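Local coordinates for protein laminin subunit ALPHA-1 (Mus musculus, PDB 2JD4) that forms, as the LG4-5 tandem of the laminin-111 alpha1 chain, a metal-binding part of a basement membrane protein that probably anchors laminin to cell surfaces, at residues A4-D12 and A276-K284; A21-N29 and S365-H376. The protein carries 4 engineered substitutions. One frame throughout, in Å; residues are numbered along the deposited sequence.

In the fold
The two contacts tie together a tandem of all-beta laminin G-like domains. Contact 1 pins the N-terminal residues 4-12 to the loop 276-284, between strands 267-272 and 286-293 of the second domain, through the Cys9-Cys281 disulfide. Because 4-12 is held there, the chain then runs back to build the first domain before returning; the contact segments alternate along the sequence. Contact 2 joins 21-29, whose strand 22-23 pairs with 167-174, to 365-376, whose strand 369-374 pairs with 201-204 and 207-212. The centres of the two contacts lie about 29 Å apart, their nearest atoms about 12 Å. Contact 1 is peripheral, whereas contact 2 lies between the domains, its centre about 7 Å from that of the chain; together they probably limit how the pair can move.

Contact 1 (A4-D12 and A276-K284); sequences AQPELCAVD and AARALCDGK
Cys9 and Cys281 are joined by a disulfide that fastens the extended N-terminal segment to a loop of the second laminin G-like domain, a beta-sandwich fold. The SG atoms are 2.0 Å apart, with the C-S-S-C torsion at -86°. The two halves reach the bridge differently: SG of Cys9 stands anti to its own carbonyl carbon (chi1 -71°), while SG of Cys281 is tucked between backbone N and carbonyl carbon.

Next to the bridge, Ala10 N donates to Cys281 O at 3.1 Å, a nearly straight bond that holds the two backbones together beside the sulfurs. The methyl of Ala10 presses on the Asp282-Gly283 peptide, its CB 3.2 Å from Asp282 O.

Upstream, Glu7 reaches the turn 276-279 with its chain extended beyond CG, the Glu7 and Arg278 side chains crossing at about a right angle and the carboxylate and guanidinium planes 64° apart. OE1 of Glu7 lies 3.0 Å from Arg278 CG and over one face of the guanidinium, toward its rim and 3.5 Å from Arg278 NH1; no N-H points at it, so this salt bridge rests on charge alone. The other carboxylate oxygen, Glu7 OE2, comes to 4.0 Å from Ala277 CB.

Arg278 CB packs 3.6 Å from Leu8 O. Arg278 sits within a type I beta turn, 276-279, closed by Ala279 N to Ala276 O.

Further out, Arg229 reaches both segments, forming a salt bridge with Asp12 and a hydrogen bond with Gly283 O. Asp282 OD1 takes a hydrogen bond from His286 and closes an Asx turn, accepting from Lys284 N at 3.2 Å from above the carboxylate plane.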
ATOM      1  N   ALA A   4       7.450  39.785  -6.617  1.00 25.93           N
ATOM      2  CA  ALA A   4       7.167  39.313  -7.971  1.00 24.59           C
ATOM      3  C   ALA A   4       5.854  38.531  -7.934  1.00 22.65           C
ATOM      4  O   ALA A   4       5.493  37.983  -6.894  1.00 21.56           O
ATOM      5  CB  ALA A   4       8.303  38.419  -8.469  1.00 20.48           C
ATOM      6  N   GLN A   5       5.135  38.479  -9.052  1.00 23.00           N
ATOM      7  CA  GLN A   5       3.868  37.753  -9.067  1.00 23.15           C
ATOM      8  C   GLN A   5       4.125  36.312  -8.621  1.00 24.51           C
ATOM      9  O   GLN A   5       5.122  35.708  -8.998  1.00 24.30           O
ATOM     10  CB  GLN A   5       3.225  37.797 -10.465  1.00 25.23           C
ATOM     11  CG  GLN A   5       4.052  37.194 -11.590  1.00 23.51           C
ATOM     12  CD  GLN A   5       3.419  37.390 -12.962  1.00 28.52           C
ATOM     13  OE1 GLN A   5       3.960  36.934 -13.972  1.00 33.05           O
ATOM     14  NE2 GLN A   5       2.269  38.065 -13.006  1.00 21.08           N
ATOM     15  N   PRO A   6       3.234  35.750  -7.791  1.00 28.47           N
ATOM     16  CA  PRO A   6       3.449  34.371  -7.335  1.00 27.03           C
ATOM     17  C   PRO A   6       3.585  33.329  -8.446  1.00 27.12           C
ATOM     18  O   PRO A   6       2.927  33.420  -9.478  1.00 27.97           O
ATOM     19  CB  PRO A   6       2.251  34.112  -6.414  1.00 30.99           C
ATOM     20  CG  PRO A   6       1.215  35.113  -6.862  1.00 34.05           C
ATOM     21  CD  PRO A   6       2.026  36.335  -7.181  1.00 26.78           C
ATOM     22  N   GLU A   7       4.461  32.349  -8.238  1.00 27.77           N
ATOM     23  CA  GLU A   7       4.650  31.293  -9.224  1.00 27.95           C
ATOM     24  C   GLU A   7       3.656  30.167  -8.975  1.00 28.17           C
ATOM     25  O   GLU A   7       3.726  29.460  -7.964  1.00 27.28           O
ATOM     26  CB  GLU A   7       6.086  30.769  -9.183  1.00 30.55           C
ATOM     27  CG  GLU A   7       7.065  31.675  -9.915  1.00 38.05           C
ATOM     28  CD  GLU A   7       8.464  31.104  -9.980  1.00 43.81           C
ATOM     29  OE1 GLU A   7       8.607  29.920 -10.356  1.00 49.71           O
ATOM     30  OE2 GLU A   7       9.422  31.845  -9.665  1.00 44.52           O
ATOM     31  N   LEU A   8       2.714  30.024  -9.902  1.00 25.89           N
ATOM     32  CA  LEU A   8       1.686  29.000  -9.801  1.00 27.34           C
ATOM     33  C   LEU A   8       2.275  27.607  -9.930  1.00 24.98           C
ATOM     34  O   LEU A   8       3.296  27.417 -10.584  1.00 23.96           O
ATOM     35  CB  LEU A   8       0.633  29.194 -10.891  1.00 24.03           C
ATOM     36  CG  LEU A   8      -0.192  30.481 -10.840  1.00 28.36           C
ATOM     37  CD1 LEU A   8      -1.160  30.501 -12.020  1.00 23.91           C
ATOM     38  CD2 LEU A   8      -0.952  30.572  -9.524  1.00 25.48           C
ATOM     39  N   CYS A   9       1.625  26.643  -9.290  1.00 27.42           N
ATOM     40  CA  CYS A   9       2.049  25.249  -9.341  1.00 27.91           C
ATOM     41  C   CYS A   9       1.236  24.547 -10.417  1.00 28.46           C
ATOM     42  O   CYS A   9       0.250  25.093 -10.908  1.00 28.26           O
ATOM     43  CB  CYS A   9       1.788  24.559  -8.004  1.00 24.41           C
ATOM     44  SG  CYS A   9       2.875  25.077  -6.640  1.00 25.65           S
ATOM     45  N   ALA A  10       1.646  23.337 -10.780  1.00 29.69           N
ATOM     46  CA  ALA A  10       0.915  22.572 -11.781  1.00 29.84           C
ATOM     47  C   ALA A  10      -0.484  22.305 -11.224  1.00 31.27           C
ATOM     48  O   ALA A  10      -0.745  22.543 -10.043  1.00 27.27           O
ATOM     49  CB  ALA A  10       1.633  21.257 -12.063  1.00 29.02           C
ATOM     50  N   VAL A  11      -1.383  21.817 -12.071  1.00 31.29           N
ATOM     51  CA  VAL A  11      -2.745  21.527 -11.640  1.00 35.49           C
ATOM     52  C   VAL A  11      -3.110  20.050 -11.801  1.00 37.46           C
ATOM     53  O   VAL A  11      -2.820  19.438 -12.828  1.00 35.86           O
ATOM     54  CB  VAL A  11      -3.761  22.370 -12.429  1.00 36.42           C
ATOM     55  CG1 VAL A  11      -5.177  22.020 -11.998  1.00 39.41           C
ATOM     56  CG2 VAL A  11      -3.487  23.848 -12.203  1.00 42.98           C
ATOM     57  N   ASP A  12      -3.749  19.491 -10.776  1.00 41.16           N
ATOM     58  CA  ASP A  12      -4.182  18.093 -10.782  1.00 45.68           C
ATOM     59  C   ASP A  12      -5.566  17.951 -11.413  1.00 46.29           C
ATOM     60  O   ASP A  12      -6.493  18.679 -11.057  1.00 48.11           O
ATOM     61  CB  ASP A  12      -4.238  17.544  -9.352  1.00 48.00           C
ATOM     62  CG  ASP A  12      -2.997  16.764  -8.972  1.00 52.92           C
ATOM     63  OD1 ASP A  12      -1.891  17.339  -9.023  1.00 53.90           O
ATOM     64  OD2 ASP A  12      -3.129  15.570  -8.620  1.00 56.03           O
ATOM     65  N   ALA A 276      14.036  27.061  -9.511  1.00 52.49           N
ATOM     66  CA  ALA A 276      12.726  27.692  -9.632  1.00 52.28           C
ATOM     67  C   ALA A 276      11.900  27.386  -8.388  1.00 52.31           C
ATOM     68  O   ALA A 276      11.949  26.276  -7.859  1.00 52.38           O
ATOM     69  CB  ALA A 276      12.011  27.180 -10.876  1.00 53.66           C
ATOM     70  N   ALA A 277      11.140  28.375  -7.929  1.00 51.32           N
ATOM     71  CA  ALA A 277      10.304  28.222  -6.742  1.00 49.85           C
ATOM     72  C   ALA A 277       9.239  27.137  -6.902  1.00 47.76           C
ATOM     73  O   ALA A 277       8.951  26.396  -5.965  1.00 47.55           O
ATOM     74  CB  ALA A 277       9.639  29.554  -6.403  1.00 49.30           C
ATOM     75  N   ARG A 278       8.659  27.048  -8.093  1.00 46.54           N
ATOM     76  CA  ARG A 278       7.617  26.064  -8.366  1.00 44.44           C
ATOM     77  C   ARG A 278       8.141  24.746  -8.936  1.00 40.35           C
ATOM     78  O   ARG A 278       7.360  23.867  -9.300  1.00 39.77           O
ATOM     79  CB  ARG A 278       6.587  26.673  -9.320  1.00 44.80           C
ATOM     80  CG  ARG A 278       7.198  27.301 -10.564  1.00 50.62           C
ATOM     81  CD  ARG A 278       7.598  26.260 -11.595  1.00 52.81           C
ATOM     82  NE  ARG A 278       8.489  26.809 -12.613  1.00 60.01           N
ATOM     83  CZ  ARG A 278       8.213  27.870 -13.366  1.00 64.16           C
ATOM     84  NH1 ARG A 278       7.061  28.513 -13.222  1.00 63.91           N
ATOM     85  NH2 ARG A 278       9.092  28.290 -14.266  1.00 64.87           N
ATOM     86  N   ALA A 279       9.461  24.605  -8.997  1.00 36.75           N
ATOM     87  CA  ALA A 279      10.077  23.400  -9.543  1.00 35.36           C
ATOM     88  C   ALA A 279       9.560  22.097  -8.940  1.00 34.73           C
ATOM     89  O   ALA A 279       9.254  21.148  -9.667  1.00 34.58           O
ATOM     90  CB  ALA A 279      11.589  23.473  -9.381  1.00 36.77           C
ATOM     91  N   LEU A 280       9.455  22.048  -7.616  1.00 34.12           N
ATOM     92  CA  LEU A 280       9.003  20.834  -6.940  1.00 32.74           C
ATOM     93  C   LEU A 280       7.496  20.584  -6.943  1.00 31.00           C
ATOM     94  O   LEU A 280       7.061  19.451  -6.732  1.00 31.98           O
ATOM     95  CB  LEU A 280       9.531  20.811  -5.499  1.00 33.02           C
ATOM     96  CG  LEU A 280      11.056  20.757  -5.349  1.00 30.77           C
ATOM     97  CD1 LEU A 280      11.426  20.693  -3.874  1.00 33.25           C
ATOM     98  CD2 LEU A 280      11.608  19.542  -6.079  1.00 30.38           C
ATOM     99  N   CYS A 281       6.695  21.620  -7.175  1.00 28.24           N
ATOM    100  CA  CYS A 281       5.247  21.428  -7.198  1.00 28.50           C
ATOM    101  C   CYS A 281       4.741  21.349  -8.636  1.00 27.70           C
ATOM    102  O   CYS A 281       3.646  21.820  -8.956  1.00 26.31           O
ATOM    103  CB  CYS A 281       4.539  22.552  -6.426  1.00 25.25           C
ATOM    104  SG  CYS A 281       4.661  24.235  -7.115  1.00 29.69           S
ATOM    105  N   ASP A 282       5.548  20.726  -9.495  1.00 27.02           N
ATOM    106  CA  ASP A 282       5.207  20.577 -10.905  1.00 26.93           C
ATOM    107  C   ASP A 282       4.342  19.352 -11.205  1.00 25.78           C
ATOM    108  O   ASP A 282       3.993  19.095 -12.359  1.00 26.57           O
ATOM    109  CB  ASP A 282       6.486  20.551 -11.760  1.00 26.35           C
ATOM    110  CG  ASP A 282       7.398  19.363 -11.445  1.00 29.73           C
ATOM    111  OD1 ASP A 282       7.179  18.670 -10.427  1.00 29.77           O
ATOM    112  OD2 ASP A 282       8.352  19.137 -12.222  1.00 25.07           O
ATOM    113  N   GLY A 283       3.993  18.595 -10.171  1.00 24.26           N
ATOM    114  CA  GLY A 283       3.152  17.424 -10.375  1.00 25.78           C
ATOM    115  C   GLY A 283       3.874  16.189 -10.884  1.00 26.68           C
ATOM    116  O   GLY A 283       3.251  15.157 -11.139  1.00 30.29           O
ATOM    117  N   LYS A 284       5.186  16.288 -11.039  1.00 26.50           N
ATOM    118  CA  LYS A 284       5.986  15.162 -11.504  1.00 27.20           C
ATOM    119  C   LYS A 284       6.700  14.533 -10.314  1.00 26.53           C
ATOM    120  O   LYS A 284       6.782  15.135  -9.247  1.00 25.58           O
ATOM    121  CB  LYS A 284       6.989  15.637 -12.554  1.00 29.52           C
ATOM    122  CG  LYS A 284       6.311  16.306 -13.749  1.00 32.67           C
ATOM    123  CD  LYS A 284       7.289  16.706 -14.845  1.00 39.94           C
ATOM    124  CE  LYS A 284       6.550  17.409 -15.989  1.00 44.25           C
ATOM    125  NZ  LYS A 284       7.450  17.892 -17.079  1.00 45.18           N
TER

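Contact 2 (A21-N29 and S365-H376); sequences AHQFGLSQN and SRAFDLQGVFPH
Gln28 lies alongside Arg366, both side chains pointing the same way, where the two laminin G-like beta-sandwich domains meet. Bent at chi2 (-116°), the glutamine lays its amide against the aliphatic part of the arginine, Gln28 NE2 coming 3.4 Å from Arg366 CG. Gln28 CG rests 3.6 Å from Ser365 O. An alanine here would strip this cover from the arginine methylenes and is likely to leave the Arg366 side chain freer to swing.

One water links the backbones, accepting from Gln28 N at 2.8 Å and donating to Ser365 O. The same carbonyl also receives a CA-H...O contact from Ser27.

Earlier in the segment, Leu26 sends CD2 against the backbone and CB of Phe374, 3.9 Å from the latter, and to 3.7 Å from Pro375 O. Phe374 in turn packs on strand 201-204 of the second domain, which places the leucine at the border of that sandwich.

Asp363 accepts hydrogen bonds from Ser365 OG and His376 NE2, which probably fixes the two residues that Gly25 meets. Gly25 O lies 3.3 Å from Ser365 CB and meets the imidazole at its edge, in plane, 3.7 Å from His376 CD2.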
ATOM      1  N   ALA A  21     -16.808  -1.038  -9.067  1.00 19.54           N
ATOM      2  CA  ALA A  21     -15.477  -1.579  -8.829  1.00 18.72           C
ATOM      3  C   ALA A  21     -15.085  -1.200  -7.411  1.00 19.62           C
ATOM      4  O   ALA A  21     -15.568  -0.193  -6.880  1.00 17.53           O
ATOM      5  CB  ALA A  21     -14.479  -1.006  -9.825  1.00 15.97           C
ATOM      6  N   HIS A  22     -14.214  -1.997  -6.798  1.00 12.68           N
ATOM      7  CA  HIS A  22     -13.785  -1.710  -5.435  1.00 14.69           C
ATOM      8  C   HIS A  22     -12.261  -1.716  -5.291  1.00 15.20           C
ATOM      9  O   HIS A  22     -11.573  -2.550  -5.885  1.00 14.87           O
ATOM     10  CB  HIS A  22     -14.400  -2.743  -4.477  1.00 16.28           C
ATOM     11  CG  HIS A  22     -15.899  -2.746  -4.476  1.00 21.16           C
ATOM     12  ND1 HIS A  22     -16.647  -1.940  -3.645  1.00 24.54           N
ATOM     13  CD2 HIS A  22     -16.789  -3.444  -5.219  1.00 18.39           C
ATOM     14  CE1 HIS A  22     -17.932  -2.143  -3.874  1.00 24.40           C
ATOM     15  NE2 HIS A  22     -18.046  -3.051  -4.825  1.00 21.89           N
ATOM     16  N   GLN A  23     -11.744  -0.783  -4.496  1.00 14.73           N
ATOM     17  CA  GLN A  23     -10.311  -0.696  -4.249  1.00 17.05           C
ATOM     18  C   GLN A  23     -10.030  -1.327  -2.888  1.00 16.69           C
ATOM     19  O   GLN A  23     -10.655  -0.962  -1.897  1.00 14.04           O
ATOM     20  CB  GLN A  23      -9.841   0.765  -4.218  1.00 18.99           C
ATOM     21  CG  GLN A  23      -8.338   0.925  -3.945  1.00 16.65           C
ATOM     22  CD  GLN A  23      -7.479   0.660  -5.171  1.00 22.70           C
ATOM     23  OE1 GLN A  23      -6.258   0.538  -5.069  1.00 26.75           O
ATOM     24  NE2 GLN A  23      -8.113   0.581  -6.340  1.00 23.81           N
ATOM     25  N   PHE A  24      -9.095  -2.269  -2.848  1.00 15.49           N
ATOM     26  CA  PHE A  24      -8.731  -2.926  -1.600  1.00 15.79           C
ATOM     27  C   PHE A  24      -7.300  -2.534  -1.217  1.00 15.31           C
ATOM     28  O   PHE A  24      -6.661  -1.733  -1.900  1.00 13.23           O
ATOM     29  CB  PHE A  24      -8.851  -4.450  -1.742  1.00 13.47           C
ATOM     30  CG  PHE A  24     -10.240  -4.917  -2.071  1.00 13.10           C
ATOM     31  CD1 PHE A  24     -10.664  -5.000  -3.395  1.00 13.82           C
ATOM     32  CD2 PHE A  24     -11.138  -5.246  -1.054  1.00 11.96           C
ATOM     33  CE1 PHE A  24     -11.969  -5.406  -3.707  1.00 13.94           C
ATOM     34  CE2 PHE A  24     -12.437  -5.651  -1.351  1.00 15.55           C
ATOM     35  CZ  PHE A  24     -12.854  -5.730  -2.683  1.00 14.18           C
ATOM     36  N   GLY A  25      -6.803  -3.089  -0.117  1.00 14.45           N
ATOM     37  CA  GLY A  25      -5.452  -2.768   0.311  1.00 15.07           C
ATOM     38  C   GLY A  25      -5.275  -1.439   1.038  1.00 15.43           C
ATOM     39  O   GLY A  25      -4.147  -1.068   1.356  1.00 15.91           O
ATOM     40  N   LEU A  26      -6.360  -0.714   1.302  1.00 13.11           N
ATOM     41  CA  LEU A  26      -6.242   0.561   2.017  1.00 15.18           C
ATOM     42  C   LEU A  26      -5.765   0.280   3.446  1.00 19.94           C
ATOM     43  O   LEU A  26      -5.037   1.079   4.039  1.00 18.65           O
ATOM     44  CB  LEU A  26      -7.583   1.299   2.022  1.00 20.05           C
ATOM     45  CG  LEU A  26      -8.026   1.779   0.635  1.00 20.41           C
ATOM     46  CD1 LEU A  26      -9.468   2.227   0.710  1.00 27.33           C
ATOM     47  CD2 LEU A  26      -7.126   2.922   0.150  1.00 13.58           C
ATOM     48  N   SER A  27      -6.195  -0.851   3.998  1.00 17.93           N
ATOM     49  CA  SER A  27      -5.751  -1.286   5.317  1.00 18.17           C
ATOM     50  C   SER A  27      -5.360  -2.745   5.090  1.00 17.78           C
ATOM     51  O   SER A  27      -5.677  -3.313   4.044  1.00 15.99           O
ATOM     52  CB  SER A  27      -6.874  -1.200   6.354  1.00 17.06           C
ATOM     53  OG  SER A  27      -7.701  -2.344   6.305  1.00 26.36           O
ATOM     54  N   GLN A  28      -4.665  -3.352   6.044  1.00 15.96           N
ATOM     55  CA  GLN A  28      -4.267  -4.747   5.886  1.00 18.30           C
ATOM     56  C   GLN A  28      -5.489  -5.671   5.911  1.00 16.02           C
ATOM     57  O   GLN A  28      -5.397  -6.845   5.534  1.00 17.98           O
ATOM     58  CB  GLN A  28      -3.278  -5.156   6.991  1.00 19.99           C
ATOM     59  CG  GLN A  28      -1.932  -4.443   6.913  1.00 30.07           C
ATOM     60  CD  GLN A  28      -0.765  -5.386   6.629  1.00 38.25           C
ATOM     61  OE1 GLN A  28      -0.416  -6.234   7.456  1.00 40.03           O
ATOM     62  NE2 GLN A  28      -0.156  -5.237   5.456  1.00 34.21           N
ATOM     63  N   ASN A  29      -6.634  -5.146   6.335  1.00 13.73           N
ATOM     64  CA  ASN A  29      -7.851  -5.962   6.391  1.00 15.15           C
ATOM     65  C   ASN A  29      -9.042  -5.460   5.573  1.00 15.00           C
ATOM     66  O   ASN A  29     -10.196  -5.726   5.909  1.00 15.04           O
ATOM     67  CB  ASN A  29      -8.275  -6.173   7.845  1.00 17.67           C
ATOM     68  CG  ASN A  29      -7.264  -6.992   8.627  1.00 24.03           C
ATOM     69  OD1 ASN A  29      -7.136  -8.209   8.435  1.00 26.70           O
ATOM     70  ND2 ASN A  29      -6.523  -6.327   9.494  1.00 18.33           N
ATOM     71  N   SER A 365      -0.271   0.770   4.423  1.00 20.42           N
ATOM     72  CA  SER A 365      -1.528   0.079   4.705  1.00 19.12           C
ATOM     73  C   SER A 365      -1.525  -0.491   6.130  1.00 20.72           C
ATOM     74  O   SER A 365      -2.564  -0.911   6.644  1.00 17.83           O
ATOM     75  CB  SER A 365      -1.769  -1.050   3.694  1.00 23.69           C
ATOM     76  OG  SER A 365      -0.775  -2.053   3.797  1.00 33.46           O
ATOM     77  N   ARG A 366      -0.355  -0.478   6.767  1.00 20.92           N
ATOM     78  CA  ARG A 366      -0.199  -1.006   8.125  1.00 24.67           C
ATOM     79  C   ARG A 366      -0.298   0.067   9.206  1.00 24.84           C
ATOM     80  O   ARG A 366      -0.081  -0.218  10.381  1.00 26.27           O
ATOM     81  CB  ARG A 366       1.157  -1.704   8.267  1.00 27.47           C
ATOM     82  CG  ARG A 366       1.426  -2.791   7.242  1.00 35.26           C
ATOM     83  CD  ARG A 366       2.839  -3.327   7.400  1.00 42.04           C
ATOM     84  NE  ARG A 366       3.060  -3.878   8.732  1.00 50.80           N
ATOM     85  CZ  ARG A 366       4.255  -4.184   9.230  1.00 55.28           C
ATOM     86  NH1 ARG A 366       5.350  -3.992   8.506  1.00 56.56           N
ATOM     87  NH2 ARG A 366       4.354  -4.683  10.454  1.00 58.60           N
ATOM     88  N   ALA A 367      -0.603   1.297   8.812  1.00 24.51           N
ATOM     89  CA  ALA A 367      -0.716   2.394   9.771  1.00 24.95           C
ATOM     90  C   ALA A 367      -1.712   2.051  10.876  1.00 25.14           C
ATOM     91  O   ALA A 367      -2.751   1.453  10.609  1.00 24.93           O
ATOM     92  CB  ALA A 367      -1.153   3.670   9.050  1.00 23.02           C
ATOM     93  N   PHE A 368      -1.399   2.421  12.117  1.00 25.78           N
ATOM     94  CA  PHE A 368      -2.304   2.142  13.228  1.00 24.11           C
ATOM     95  C   PHE A 368      -3.295   3.290  13.428  1.00 25.93           C
ATOM     96  O   PHE A 368      -4.311   3.138  14.104  1.00 25.73           O
ATOM     97  CB  PHE A 368      -1.509   1.853  14.518  1.00 27.98           C
ATOM     98  CG  PHE A 368      -0.667   3.010  15.015  1.00 25.88           C
ATOM     99  CD1 PHE A 368      -1.225   4.003  15.817  1.00 26.28           C
ATOM    100  CD2 PHE A 368       0.694   3.077  14.715  1.00 21.09           C
ATOM    101  CE1 PHE A 368      -0.438   5.047  16.320  1.00 25.76           C
ATOM    102  CE2 PHE A 368       1.486   4.111  15.211  1.00 24.66           C
ATOM    103  CZ  PHE A 368       0.918   5.099  16.017  1.00 26.34           C
ATOM    104  N   ASP A 369      -2.993   4.432  12.817  1.00 24.22           N
ATOM    105  CA  ASP A 369      -3.838   5.623  12.881  1.00 26.77           C
ATOM    106  C   ASP A 369      -3.689   6.273  11.507  1.00 27.24           C
ATOM    107  O   ASP A 369      -2.586   6.643  11.102  1.00 27.89           O
ATOM    108  CB  ASP A 369      -3.363   6.574  13.983  1.00 29.86           C
ATOM    109  CG  ASP A 369      -4.332   7.720  14.227  1.00 29.42           C
ATOM    110  OD1 ASP A 369      -5.417   7.738  13.605  1.00 31.74           O
ATOM    111  OD2 ASP A 369      -4.013   8.602  15.046  1.00 30.52           O
ATOM    112  N   LEU A 370      -4.807   6.391  10.798  1.00 25.02           N
ATOM    113  CA  LEU A 370      -4.832   6.917   9.439  1.00 25.61           C
ATOM    114  C   LEU A 370      -5.976   7.913   9.256  1.00 26.36           C
ATOM    115  O   LEU A 370      -7.125   7.609   9.582  1.00 27.53           O
ATOM    116  CB  LEU A 370      -5.017   5.737   8.479  1.00 28.48           C
ATOM    117  CG  LEU A 370      -4.921   5.876   6.961  1.00 31.56           C
ATOM    118  CD1 LEU A 370      -3.457   5.925   6.548  1.00 31.78           C
ATOM    119  CD2 LEU A 370      -5.596   4.677   6.299  1.00 33.59           C
ATOM    120  N   GLN A 371      -5.664   9.089   8.721  1.00 22.78           N
ATOM    121  CA  GLN A 371      -6.666  10.128   8.485  1.00 26.98           C
ATOM    122  C   GLN A 371      -6.383  10.849   7.165  1.00 24.16           C
ATOM    123  O   GLN A 371      -5.303  11.410   6.981  1.00 24.77           O
ATOM    124  CB  GLN A 371      -6.647  11.162   9.619  1.00 31.43           C
ATOM    125  CG  GLN A 371      -6.713  10.591  11.033  1.00 38.16           C
ATOM    126  CD  GLN A 371      -8.013   9.866  11.321  1.00 45.39           C
ATOM    127  OE1 GLN A 371      -9.099  10.366  11.018  1.00 48.18           O
ATOM    128  NE2 GLN A 371      -7.910   8.684  11.925  1.00 47.74           N
ATOM    129  N   GLY A 372      -7.350  10.844   6.252  1.00 21.26           N
ATOM    130  CA  GLY A 372      -7.156  11.523   4.980  1.00 19.02           C
ATOM    131  C   GLY A 372      -6.001  11.008   4.136  1.00 17.04           C
ATOM    132  O   GLY A 372      -5.395  11.765   3.378  1.00 16.36           O
ATOM    133  N   VAL A 373      -5.701   9.718   4.263  1.00 15.45           N
ATOM    134  CA  VAL A 373      -4.619   9.085   3.507  1.00 15.29           C
ATOM    135  C   VAL A 373      -5.166   7.785   2.926  1.00 16.19           C
ATOM    136  O   VAL A 373      -5.903   7.069   3.601  1.00 15.87           O
ATOM    137  CB  VAL A 373      -3.409   8.766   4.414  1.00 17.14           C
ATOM    138  CG1 VAL A 373      -2.314   8.073   3.607  1.00 13.40           C
ATOM    139  CG2 VAL A 373      -2.886  10.052   5.039  1.00 15.68           C
ATOM    140  N   PHE A 374      -4.791   7.477   1.686  1.00 14.49           N
ATOM    141  CA  PHE A 374      -5.296   6.290   1.000  1.00 13.87           C
ATOM    142  C   PHE A 374      -4.148   5.452   0.426  1.00 13.80           C
ATOM    143  O   PHE A 374      -3.829   5.525  -0.754  1.00 13.41           O
ATOM    144  CB  PHE A 374      -6.266   6.747  -0.098  1.00 16.79           C
ATOM    145  CG  PHE A 374      -7.311   7.726   0.398  1.00 15.97           C
ATOM    146  CD1 PHE A 374      -7.000   9.077   0.552  1.00 17.63           C
ATOM    147  CD2 PHE A 374      -8.573   7.292   0.762  1.00 17.23           C
ATOM    148  CE1 PHE A 374      -7.936   9.974   1.064  1.00 21.38           C
ATOM    149  CE2 PHE A 374      -9.520   8.180   1.278  1.00 19.81           C
ATOM    150  CZ  PHE A 374      -9.198   9.525   1.429  1.00 22.34           C
ATOM    151  N   PRO A 375      -3.523   4.623   1.274  1.00 17.57           N
ATOM    152  CA  PRO A 375      -2.401   3.780   0.859  1.00 17.11           C
ATOM    153  C   PRO A 375      -2.564   2.975  -0.415  1.00 17.93           C
ATOM    154  O   PRO A 375      -3.546   2.251  -0.586  1.00 17.29           O
ATOM    155  CB  PRO A 375      -2.137   2.898   2.087  1.00 21.05           C
ATOM    156  CG  PRO A 375      -3.405   2.927   2.838  1.00 25.94           C
ATOM    157  CD  PRO A 375      -3.926   4.322   2.658  1.00 19.18           C
ATOM    158  N   HIS A 376      -1.589   3.144  -1.306  1.00 14.01           N
ATOM    159  CA  HIS A 376      -1.516   2.436  -2.577  1.00 17.93           C
ATOM    160  C   HIS A 376      -2.483   2.911  -3.658  1.00 19.09           C
ATOM    161  O   HIS A 376      -2.444   2.412  -4.783  1.00 19.79           O
ATOM    162  CB  HIS A 376      -1.682   0.925  -2.340  1.00 15.29           C
ATOM    163  CG  HIS A 376      -0.689   0.358  -1.366  1.00 20.91           C
ATOM    164  ND1 HIS A 376       0.669   0.366  -1.596  1.00 19.74           N
ATOM    165  CD2 HIS A 376      -0.860  -0.217  -0.152  1.00 20.46           C
ATOM    166  CE1 HIS A 376       1.294  -0.178  -0.566  1.00 20.00           C
ATOM    167  NE2 HIS A 376       0.389  -0.541   0.324  1.00 20.09           N
TER
HETATM  168  O   HOH W   1      -4.226  -2.642   8.733  1.00 28.21           O